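Local coordinates for glycoside hydrolase family 88 protein (Bacteroides vulgatus, PDB 4Q88) that is of undetermined function but is probably a hydrolase of glycoside hydrolase family 88, at residues S78-K81 against A82-R85; V95-G98 against D99-V102. One frame throughout, in Å; residues are numbered along the deposited sequence.

Interaction 1 (S78-K81 against A82-R85); sequences SNNK and AEWR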
# COMPACT_ATOMS: atom_id res chain seq x y z
N SER A 78 -2.36 -19.17 14.72
CA SER A 78 -3.05 -20.45 14.85
C SER A 78 -2.40 -21.56 14.03
O SER A 78 -2.11 -21.37 12.82
CB SER A 78 -4.51 -20.36 14.45
OG SER A 78 -5.00 -21.68 14.26
N ASN A 79 -2.16 -22.73 14.62
CA ASN A 79 -1.68 -23.86 13.81
C ASN A 79 -2.77 -24.84 13.50
O ASN A 79 -2.50 -25.96 13.09
CB ASN A 79 -0.52 -24.57 14.51
CG ASN A 79 0.74 -23.73 14.51
OD1 ASN A 79 1.14 -23.17 13.50
ND2 ASN A 79 1.38 -23.66 15.65
N ASN A 80 -4.01 -24.45 13.70
CA ASN A 80 -5.13 -25.30 13.39
C ASN A 80 -5.86 -24.81 12.13
O ASN A 80 -6.75 -23.96 12.22
CB ASN A 80 -6.07 -25.25 14.57
CG ASN A 80 -7.28 -26.16 14.41
OD1 ASN A 80 -7.38 -26.93 13.46
ND2 ASN A 80 -8.18 -26.10 15.40
N LYS A 81 -5.52 -25.40 10.98
CA LYS A 81 -6.04 -24.92 9.70
C LYS A 81 -7.54 -25.07 9.57
O LYS A 81 -8.19 -24.30 8.84
CB LYS A 81 -5.35 -25.61 8.52
CG LYS A 81 -3.89 -25.21 8.34
CD LYS A 81 -3.36 -25.80 7.05
CE LYS A 81 -1.89 -25.53 6.79
NZ LYS A 81 -1.04 -26.15 7.82
N ALA A 82 -8.12 -26.01 10.30
CA ALA A 82 -9.56 -26.13 10.33
C ALA A 82 -10.24 -24.87 10.87
O ALA A 82 -11.41 -24.66 10.59
CB ALA A 82 -9.98 -27.32 11.17
N GLU A 83 -9.57 -24.08 11.70
CA GLU A 83 -10.20 -22.85 12.24
C GLU A 83 -9.81 -21.55 11.51
O GLU A 83 -10.27 -20.45 11.88
CB GLU A 83 -9.92 -22.65 13.71
CG GLU A 83 -8.57 -22.07 14.05
CD GLU A 83 -8.33 -21.96 15.55
OE1 GLU A 83 -9.32 -21.92 16.30
OE2 GLU A 83 -7.15 -21.85 15.95
N TRP A 84 -8.93 -21.65 10.52
CA TRP A 84 -8.42 -20.43 9.86
C TRP A 84 -9.55 -19.65 9.17
O TRP A 84 -10.42 -20.22 8.51
CB TRP A 84 -7.31 -20.76 8.85
CG TRP A 84 -6.04 -21.17 9.48
CD1 TRP A 84 -5.80 -21.37 10.83
CD2 TRP A 84 -4.80 -21.41 8.82
NE1 TRP A 84 -4.51 -21.74 11.02
CE2 TRP A 84 -3.86 -21.80 9.81
CE3 TRP A 84 -4.38 -21.37 7.49
CZ2 TRP A 84 -2.53 -22.09 9.51
CZ3 TRP A 84 -3.06 -21.69 7.18
CH2 TRP A 84 -2.15 -22.05 8.19
N ARG A 85 -9.55 -18.35 9.41
CA ARG A 85 -10.55 -17.44 8.86
C ARG A 85 -9.92 -16.41 7.96
O ARG A 85 -8.71 -16.12 8.05
CB ARG A 85 -11.28 -16.73 9.98
CG ARG A 85 -12.01 -17.66 10.90
CD ARG A 85 -13.05 -16.91 11.69
NE ARG A 85 -14.03 -17.88 12.15
CZ ARG A 85 -15.34 -17.68 12.19
NH1 ARG A 85 -15.87 -16.51 11.83
NH2 ARG A 85 -16.12 -18.68 12.60
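S78 OG is gripped from three directions. It donates to E83 OE2 at 2.7 Å, meeting the carboxylate on its anti lone pair, and accepts from N80 N at 3.0 Å with an N-H...O angle of 158°. The indole W84 NE1 adds a weak third bond to it, OG lying in the ring plane at the edge. With OG anti to the backbone N (chi1 165°), the serine hydroxyl turns back beside its own carbonyl carbon, and its link to the backbone N two residues on makes this an ST turn. W84 NE1 also bonds weakly to S78 O at 3.0 Å, a carbonyl that receives R122 NH2 as well. The chain then runs into a short 3-10 segment, whose i to i+3 bonds are E83 N to N80 O (2.9 Å) and W84 N to K81 O (3.2 Å). The K81 side chain lies alongside the indole and points the same way. Its CG sits 3.5 Å from the centroid of the W84 six-membered ring, 9° off the ring normal, a CH-pi contact over the face. Beyond it, K81 NZ forms a salt bridge with E125 of helix 117-132. An alanine in place of W84 would probably leave the K81 methylenes without the ring face they lie against and S78 O without its indole donor.

Interaction 2 (V95-G98 against D99-V102); sequences VLFG and DWQV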
# COMPACT_ATOMS: atom_id res chain seq x y z
N VAL A 95 -5.73 -16.24 10.11
CA VAL A 95 -4.49 -16.51 9.36
C VAL A 95 -4.64 -16.19 7.86
O VAL A 95 -3.66 -15.79 7.22
CB VAL A 95 -4.03 -17.95 9.53
CG1 VAL A 95 -2.75 -18.21 8.75
CG2 VAL A 95 -3.76 -18.29 11.02
N LEU A 96 -5.84 -16.41 7.31
CA LEU A 96 -6.09 -16.18 5.90
C LEU A 96 -6.68 -14.82 5.59
O LEU A 96 -7.10 -14.57 4.45
CB LEU A 96 -7.02 -17.29 5.36
CG LEU A 96 -6.37 -18.68 5.41
CD1 LEU A 96 -7.33 -19.74 4.89
CD2 LEU A 96 -5.04 -18.72 4.65
N PHE A 97 -6.69 -13.91 6.57
CA PHE A 97 -7.13 -12.53 6.35
C PHE A 97 -5.88 -11.72 5.98
O PHE A 97 -4.87 -11.75 6.67
CB PHE A 97 -7.80 -12.02 7.63
CG PHE A 97 -8.24 -10.58 7.56
CD1 PHE A 97 -9.07 -10.16 6.56
CD2 PHE A 97 -7.83 -9.69 8.53
CE1 PHE A 97 -9.48 -8.82 6.51
CE2 PHE A 97 -8.21 -8.37 8.47
CZ PHE A 97 -9.01 -7.94 7.43
N GLY A 98 -5.91 -11.05 4.85
CA GLY A 98 -4.72 -10.41 4.27
C GLY A 98 -4.04 -9.38 5.15
O GLY A 98 -2.87 -9.16 5.06
N ASP A 99 -4.76 -8.79 6.10
CA ASP A 99 -4.10 -7.85 7.03
C ASP A 99 -3.08 -8.60 7.94
O ASP A 99 -2.21 -7.96 8.53
CB ASP A 99 -5.14 -7.15 7.92
CG ASP A 99 -5.89 -6.05 7.22
OD1 ASP A 99 -5.56 -5.72 6.07
OD2 ASP A 99 -6.83 -5.50 7.90
N TRP A 100 -3.17 -9.95 7.99
CA TRP A 100 -2.20 -10.77 8.74
C TRP A 100 -1.18 -11.39 7.81
O TRP A 100 -0.37 -12.21 8.20
CB TRP A 100 -2.91 -11.86 9.52
CG TRP A 100 -3.52 -11.34 10.79
CD1 TRP A 100 -4.86 -11.30 11.11
CD2 TRP A 100 -2.81 -10.89 11.93
NE1 TRP A 100 -5.01 -10.81 12.39
CE2 TRP A 100 -3.77 -10.54 12.91
CE3 TRP A 100 -1.45 -10.68 12.21
CZ2 TRP A 100 -3.41 -10.00 14.17
CZ3 TRP A 100 -1.07 -10.17 13.46
CH2 TRP A 100 -2.05 -9.85 14.43
N GLN A 101 -1.19 -10.94 6.57
CA GLN A 101 -0.28 -11.48 5.53
C GLN A 101 0.67 -10.44 4.92
O GLN A 101 1.70 -10.79 4.31
CB GLN A 101 -1.10 -12.11 4.42
CG GLN A 101 -1.96 -13.28 4.86
CD GLN A 101 -2.82 -13.85 3.75
OE1 GLN A 101 -3.08 -13.18 2.74
NE2 GLN A 101 -3.29 -15.09 3.91
N VAL A 102 0.39 -9.16 5.10
CA VAL A 102 1.29 -8.10 4.60
C VAL A 102 2.66 -8.14 5.28
O VAL A 102 3.68 -7.81 4.63
CB VAL A 102 0.62 -6.68 4.65
CG1 VAL A 102 -0.03 -6.43 5.98
CG2 VAL A 102 1.58 -5.56 4.30
O HOH W 1 -1.24 -15.00 8.54
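This is a local, buried turn contact in the long loop between helices 58-70 and 103-113, where a short 3-10 segment turns the chain just before the second helix. Two backbone bonds of the i to i+3 type define it: W100 N to F97 O at 2.8 Å and Q101 N to G98 O at 2.9 Å. G98 O takes a second, weak bond from V102 N. Across the turn, the extended chain of Q101 (chi2 177°) carries its amide back to V95. There NE2 makes a weak bond of 3.4 Å to V95 O, while its stronger partner is Q130 OE1 on helix 117-132; OE1 of the same Q101 amide rests 3.6 Å from G98 CA. A water bridges V95 O and W100 O, donating to both, 2.9 Å from each. F97 and D99 lie side by side and point the same way, with ring and carboxylate planes 63° apart. D99 OD2 comes within 3.2 Å of F97 CE2 and D99 CB lies nearly as close, while D99 N stands over one face of the phenyl ring, offset toward its rim. W141 stacks on the F97 ring. W100 NE1 bonds to G89 O, and its indole meets F38. Around the turn, V95, L96 and Q101 pack on helix 117-132, D99 and V102 on W39 of helix 39-55, and D99, Q101 and V102 on helix 144-159.

How the interactions relate
Interactions 1 and 2 follow each other along the single loop that joins helices 58-70 and 103-113, with their centres 13 Å apart. The first sits at the surface, its centre about 26 Å from that of the chain, and the second is buried at about 14 Å, so the loop passes inward between them. They touch directly: R85 O and L96 N are 3.0 Å apart, a probable hydrogen bond, and V95 CG2 packs 3.5 Å from W84 NE1. Both loop sections touch helix 117-132, interaction 1 at R122, E125 and Y129 and interaction 2 at R122, V126, M127 and Q130. In these contacts only interaction 2 also reaches helices 39-55 and 144-159 of this mainly helical fold.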